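Local atomic coordinates of ADP-ribose pyrophosphatase MutT (Rickettsia felis, PDB entry 4KYX), a protein that probably acts as a magnesium-dependent Nudix hydrolase that cleaves a pyrophosphate bond, with oxidised nucleotides such as 8-oxo-dGTP among its possible substrates. Residues A[27-32]-A[114-120]; A[64-68]-A[107-111]. All blocks are in the same frame, centred on the assembly; numbering follows the deposited sequence.

Contact 1 pairs strand 28-34 with strand 116-120, antiparallel, through segments 27-32 and 114-120. Contact 2 joins the end of helix 55-67 to the loop that leads toward strand 116-120. Their centres lie about 11 Å apart. Along the chain the order is 27-32, 64-68, 107-111, 114-120, so both segments of contact 2 fall between those of contact 1. The two contacts meet at N108, whose ND2 probably donates to V114 O (2.9 Å). W117 of contact 1 also packs on E66 and T67 of contact 2. The small antiparallel sheet is thus tied to the C-terminal end of the Nudix-box helix, within one Nudix domain.

Contact 1 of 2, residues A[27-32]-A[114-120]; sequences EILLGK and VENWQWF
L29 swings CG away from its backbone N (chi1 -170°), and W119 turns its indole away from its own carbonyl carbon (chi1 -60°). These torsions set L29 CD1 over the centre of the W119 six-membered ring, 3.5 Å from the centroid, as a CH-pi contact. The other methyl branch, CD2, reaches W117 CE3 at 3.5 Å. L29 therefore fills the space between two tryptophans that lie two residues apart. W117 takes G31 over one face of its ring, with CA 3.9 Å from the six-membered centroid. V114 CG1 lies over the same face, also near the rim. The absence of a side chain at G31 lets the ring come this close. The two strands belong to the small antiparallel sheet of the Nudix fold, with 28-34 in the middle and 116-120 at one border within the chain. I28 with F120 and L30 with Q118 are hydrogen-bonded pairs. The straightest bond runs from L30 N to Q118 O, 2.9 Å long at 171°. L29, W117 and W119 share one face; L29 reaches T67 of helix 55-67, and L29 and W119 meet I21 of strand 14-22. On the other face L30 and F120 cross at about a right angle, and L30 CD1 meets F120 CD1 at 3.8 Å. The F120 ring also meets Y42. K32 and N116 are bridged by a water that donates to N116 OD1 at 2.7 Å and weakly accepts from K32 NZ. Within strand 116-120, Q118 OE1 accepts the W119 N-H in its carbonyl plane, on a lone pair, at 2.7 Å.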
loop_
_atom_site.group_PDB
_atom_site.type_symbol
_atom_site.label_atom_id
_atom_site.label_comp_id
_atom_site.label_asym_id
_atom_site.label_seq_id
_atom_site.Cartn_x
_atom_site.Cartn_y
_atom_site.Cartn_z
ATOM N N GLU A 27 2.167 -12.257 22.066
ATOM C CA GLU A 27 0.986 -11.433 22.148
ATOM C C GLU A 27 1.225 -10.134 21.373
ATOM O O GLU A 27 2.362 -9.643 21.273
ATOM C CB GLU A 27 0.654 -11.117 23.609
ATOM C CG GLU A 27 0.664 -12.363 24.495
ATOM C CD GLU A 27 0.529 -12.045 25.968
ATOM O OE1 GLU A 27 1.197 -11.109 26.486
ATOM O OE2 GLU A 27 -0.212 -12.783 26.644
ATOM N N ILE A 28 0.147 -9.544 20.925
ATOM C CA ILE A 28 0.217 -8.283 20.176
ATOM C C ILE A 28 -0.337 -7.122 20.989
ATOM O O ILE A 28 -1.250 -7.264 21.873
ATOM C CB ILE A 28 -0.530 -8.348 18.843
ATOM C CG1 ILE A 28 -2.003 -8.648 19.108
ATOM C CG2 ILE A 28 0.087 -9.400 17.942
ATOM C CD1 ILE A 28 -2.833 -8.518 17.861
ATOM N N LEU A 29 0.239 -5.963 20.741
ATOM C CA LEU A 29 -0.071 -4.770 21.522
ATOM C C LEU A 29 -1.195 -4.060 20.785
ATOM O O LEU A 29 -1.085 -3.814 19.596
ATOM C CB LEU A 29 1.155 -3.846 21.627
ATOM C CG LEU A 29 0.952 -2.699 22.632
ATOM C CD1 LEU A 29 1.102 -3.291 24.032
ATOM C CD2 LEU A 29 1.853 -1.499 22.452
ATOM N N LEU A 30 -2.263 -3.738 21.492
ATOM C CA LEU A 30 -3.340 -2.919 20.956
ATOM C C LEU A 30 -3.639 -1.777 21.892
ATOM O O LEU A 30 -3.574 -1.915 23.170
ATOM C CB LEU A 30 -4.615 -3.738 20.723
ATOM C CG LEU A 30 -4.520 -4.934 19.741
ATOM C CD1 LEU A 30 -5.839 -5.680 19.769
ATOM C CD2 LEU A 30 -4.131 -4.520 18.339
ATOM N N GLY A 31 -4.044 -0.657 21.268
ATOM C CA GLY A 31 -4.390 0.589 21.951
ATOM C C GLY A 31 -5.864 0.850 21.912
ATOM O O GLY A 31 -6.479 0.795 20.815
ATOM N N LYS A 32 -6.451 1.038 23.086
ATOM C CA LYS A 32 -7.862 1.400 23.182
ATOM C C LYS A 32 -8.114 2.885 22.943
ATOM O O LYS A 32 -7.535 3.759 23.599
ATOM C CB LYS A 32 -8.531 0.955 24.497
ATOM C CG LYS A 32 -10.081 0.941 24.410
ATOM C CD LYS A 32 -10.767 0.468 25.666
ATOM C CE LYS A 32 -10.496 1.456 26.839
ATOM N NZ LYS A 32 -11.343 1.160 27.997
ATOM N N VAL A 114 -4.803 7.666 23.062
ATOM C CA VAL A 114 -5.062 6.278 23.428
ATOM C C VAL A 114 -5.331 6.208 24.931
ATOM O O VAL A 114 -4.560 6.730 25.735
ATOM C CB VAL A 114 -3.838 5.420 23.096
ATOM C CG1 VAL A 114 -3.956 3.995 23.606
ATOM C CG2 VAL A 114 -3.576 5.478 21.611
ATOM N N GLU A 115 -6.403 5.549 25.311
ATOM C CA GLU A 115 -6.716 5.397 26.742
ATOM C C GLU A 115 -5.658 4.568 27.463
ATOM O O GLU A 115 -5.101 4.971 28.513
ATOM C CB GLU A 115 -8.114 4.783 26.872
ATOM C CG GLU A 115 -8.633 4.715 28.313
ATOM C CD GLU A 115 -8.770 6.074 28.984
ATOM O OE1 GLU A 115 -9.387 6.962 28.348
ATOM O OE2 GLU A 115 -8.332 6.243 30.173
ATOM N N ASN A 116 -5.395 3.383 26.922
ATOM C CA ASN A 116 -4.380 2.504 27.420
ATOM C C ASN A 116 -3.977 1.486 26.360
ATOM O O ASN A 116 -4.723 1.213 25.462
ATOM C CB ASN A 116 -4.872 1.816 28.679
ATOM C CG ASN A 116 -5.846 0.723 28.391
ATOM O OD1 ASN A 116 -7.041 0.955 28.101
ATOM N ND2 ASN A 116 -5.343 -0.513 28.453
ATOM N N TRP A 117 -2.751 0.991 26.473
ATOM C CA TRP A 117 -2.244 -0.097 25.651
ATOM C C TRP A 117 -2.352 -1.379 26.469
ATOM O O TRP A 117 -2.327 -1.312 27.713
ATOM C CB TRP A 117 -0.792 0.177 25.301
ATOM C CG TRP A 117 -0.615 1.394 24.393
ATOM C CD1 TRP A 117 -0.382 2.662 24.795
ATOM C CD2 TRP A 117 -0.676 1.439 22.972
ATOM N NE1 TRP A 117 -0.317 3.491 23.742
ATOM C CE2 TRP A 117 -0.443 2.763 22.596
ATOM C CE3 TRP A 117 -0.962 0.495 21.985
ATOM C CZ2 TRP A 117 -0.483 3.174 21.290
ATOM C CZ3 TRP A 117 -0.916 0.884 20.682
ATOM C CH2 TRP A 117 -0.698 2.213 20.342
ATOM N N GLN A 118 -2.499 -2.516 25.796
ATOM C CA GLN A 118 -2.432 -3.825 26.443
ATOM C C GLN A 118 -2.035 -4.919 25.439
ATOM O O GLN A 118 -2.175 -4.749 24.228
ATOM C CB GLN A 118 -3.778 -4.125 27.119
ATOM C CG GLN A 118 -3.932 -5.486 27.774
ATOM C CD GLN A 118 -2.912 -5.733 28.876
ATOM O OE1 GLN A 118 -1.692 -5.797 28.620
ATOM N NE2 GLN A 118 -3.395 -5.910 30.081
ATOM N N TRP A 119 -1.438 -5.986 25.963
ATOM C CA TRP A 119 -1.043 -7.177 25.186
ATOM C C TRP A 119 -2.225 -8.142 25.092
ATOM O O TRP A 119 -2.903 -8.390 26.107
ATOM C CB TRP A 119 0.143 -7.834 25.868
ATOM C CG TRP A 119 1.336 -6.913 25.967
ATOM C CD1 TRP A 119 1.759 -6.249 27.068
ATOM C CD2 TRP A 119 2.252 -6.553 24.899
ATOM N NE1 TRP A 119 2.897 -5.509 26.773
ATOM C CE2 TRP A 119 3.229 -5.695 25.458
ATOM C CE3 TRP A 119 2.389 -6.943 23.583
ATOM C CZ2 TRP A 119 4.261 -5.158 24.708
ATOM C CZ3 TRP A 119 3.395 -6.411 22.845
ATOM C CH2 TRP A 119 4.328 -5.538 23.395
ATOM N N PHE A 120 -2.458 -8.701 23.924
ATOM C CA PHE A 120 -3.562 -9.640 23.665
ATOM C C PHE A 120 -3.058 -10.849 22.921
ATOM O O PHE A 120 -2.293 -10.711 21.955
ATOM C CB PHE A 120 -4.627 -8.999 22.798
ATOM C CG PHE A 120 -5.360 -7.882 23.478
ATOM C CD1 PHE A 120 -4.904 -6.593 23.368
ATOM C CD2 PHE A 120 -6.503 -8.130 24.217
ATOM C CE1 PHE A 120 -5.575 -5.551 23.960
ATOM C CE2 PHE A 120 -7.175 -7.084 24.846
ATOM C CZ PHE A 120 -6.705 -5.790 24.740
HETATM O O HOH W 1 -9.023 -0.800 28.519
#

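Contact 2 of 2, residues A[64-68]-A[107-111]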
loop_
_atom_site.group_PDB
_atom_site.type_symbol
_atom_site.label_atom_id
_atom_site.label_comp_id
_atom_site.label_asym_id
_atom_site.label_seq_id
_atom_site.Cartn_x
_atom_site.Cartn_y
_atom_site.Cartn_z
ATOM N N LEU A 64 8.042 3.778 18.561
ATOM C CA LEU A 64 8.772 4.451 19.628
ATOM C C LEU A 64 8.005 5.662 20.161
ATOM O O LEU A 64 7.928 5.878 21.405
ATOM C CB LEU A 64 10.198 4.875 19.164
ATOM C CG LEU A 64 11.223 5.350 20.183
ATOM C CD1 LEU A 64 11.429 4.306 21.249
ATOM C CD2 LEU A 64 12.529 5.677 19.402
ATOM N N GLU A 65 7.549 6.512 19.254
ATOM C CA GLU A 65 6.789 7.722 19.616
ATOM C C GLU A 65 5.542 7.407 20.450
ATOM O O GLU A 65 5.161 8.184 21.303
ATOM C CB GLU A 65 6.324 8.501 18.373
ATOM C CG GLU A 65 7.410 9.339 17.750
ATOM C CD GLU A 65 6.974 9.975 16.447
ATOM O OE1 GLU A 65 5.758 9.899 16.095
ATOM O OE2 GLU A 65 7.849 10.544 15.766
ATOM N N GLU A 66 4.863 6.303 20.133
ATOM C CA GLU A 66 3.551 6.010 20.740
ATOM C C GLU A 66 3.597 5.183 22.060
ATOM O O GLU A 66 2.728 5.349 22.931
ATOM C CB GLU A 66 2.649 5.327 19.700
ATOM C CG GLU A 66 2.336 6.256 18.539
ATOM C CD GLU A 66 1.647 5.569 17.402
ATOM O OE1 GLU A 66 1.538 4.330 17.425
ATOM O OE2 GLU A 66 1.303 6.267 16.401
ATOM N N THR A 67 4.600 4.312 22.173
ATOM C CA THR A 67 4.618 3.239 23.144
ATOM C C THR A 67 5.926 3.168 23.925
ATOM O O THR A 67 6.012 2.373 24.837
ATOM C CB THR A 67 4.412 1.858 22.486
ATOM O OG1 THR A 67 5.582 1.550 21.692
ATOM C CG2 THR A 67 3.160 1.837 21.651
ATOM N N ASN A 68 6.944 3.932 23.535
ATOM C CA ASN A 68 8.312 3.843 24.094
ATOM C C ASN A 68 9.042 2.531 23.780
ATOM O O ASN A 68 10.117 2.287 24.312
ATOM C CB ASN A 68 8.250 4.048 25.625
ATOM C CG ASN A 68 9.520 4.571 26.237
ATOM O OD1 ASN A 68 10.162 5.429 25.697
ATOM N ND2 ASN A 68 9.865 4.073 27.430
ATOM N N GLN A 107 5.212 2.447 27.663
ATOM C CA GLN A 107 4.569 3.619 28.272
ATOM C C GLN A 107 3.563 4.162 27.299
ATOM O O GLN A 107 3.796 4.133 26.081
ATOM C CB GLN A 107 5.584 4.713 28.605
ATOM C CG GLN A 107 6.546 4.282 29.664
ATOM C CD GLN A 107 7.535 5.370 30.044
ATOM O OE1 GLN A 107 7.405 6.517 29.649
ATOM N NE2 GLN A 107 8.524 5.007 30.846
ATOM N N ASN A 108 2.457 4.682 27.824
ATOM C CA ASN A 108 1.490 5.369 26.963
ATOM C C ASN A 108 1.930 6.817 26.743
ATOM O O ASN A 108 1.631 7.725 27.572
ATOM C CB ASN A 108 0.118 5.365 27.626
ATOM C CG ASN A 108 -0.972 5.873 26.732
ATOM O OD1 ASN A 108 -0.719 6.304 25.610
ATOM N ND2 ASN A 108 -2.217 5.785 27.199
ATOM N N LEU A 109 2.629 7.048 25.640
ATOM C CA LEU A 109 3.141 8.347 25.361
ATOM C C LEU A 109 2.191 9.310 24.692
ATOM O O LEU A 109 2.531 10.473 24.562
ATOM C CB LEU A 109 4.446 8.212 24.531
ATOM C CG LEU A 109 5.518 7.441 25.300
ATOM C CD1 LEU A 109 6.797 7.313 24.468
ATOM C CD2 LEU A 109 5.810 8.086 26.650
ATOM N N GLU A 110 1.022 8.852 24.253
ATOM C CA GLU A 110 -0.009 9.737 23.670
ATOM C C GLU A 110 -1.340 9.487 24.380
ATOM O O GLU A 110 -2.310 8.977 23.789
ATOM C CB GLU A 110 -0.115 9.523 22.171
ATOM C CG GLU A 110 1.210 9.808 21.453
ATOM C CD GLU A 110 1.099 9.893 19.940
ATOM O OE1 GLU A 110 0.295 9.153 19.326
ATOM O OE2 GLU A 110 1.837 10.713 19.364
ATOM N N PRO A 111 -1.384 9.843 25.670
ATOM C CA PRO A 111 -2.578 9.482 26.449
ATOM C C PRO A 111 -3.852 10.233 26.090
ATOM O O PRO A 111 -4.932 9.824 26.504
ATOM C CB PRO A 111 -2.188 9.792 27.901
ATOM C CG PRO A 111 -0.898 10.533 27.861
ATOM C CD PRO A 111 -0.434 10.666 26.444
HETATM O O HOH W 2 0.258 6.333 22.831
#
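Two backbone hydrogen bonds join E66 and T67 to Q107 and L109 of loop 107-111. Q107 N donates to T67 O at 2.9 Å, nearly straight at 174°. L109 N donates to E66 O over a longer 3.2 Å. In both, the donor sits above the carbonyl plane, 46° out of it, away from the lone-pair directions. These carbonyls belong to the last turn of the helix, and the loop supplies them with N-H partners. A water adds a second bond to E66 O, donating to it at 2.7 Å. The same water donates to N108 OD1 at 2.9 Å and accepts from E110 N at 3.0 Å. It thus links the helix end to two loop residues. Van der Waals packing comes mainly from L109. Its CG stands away from its carbonyl carbon (chi1 -61°), and the side chain lies against the helix backbone. CB rests on E65 O at 3.3 Å, and CD1 meets N68 N at 3.5 Å and also touches N68 CB. Among polar side chains, N68 and Q107 lie side by side and point the same way. N68 ND2 comes 3.7 Å from Q107 CD, but its hydrogen bond goes to E105 O. E66 CG touches E110 OE1, while E66 OE1 is bonded to G46 N. R61, E65 and E66 fit the REUXEE core of the Nudix box, whose glutamates bind metal in relatives. N68 falls where that motif usually has glycine, and its phi is positive. The contact closes the C-terminal end of helix 55-67 with the loop between strands 89-99 and 116-120, beside W117 of the latter.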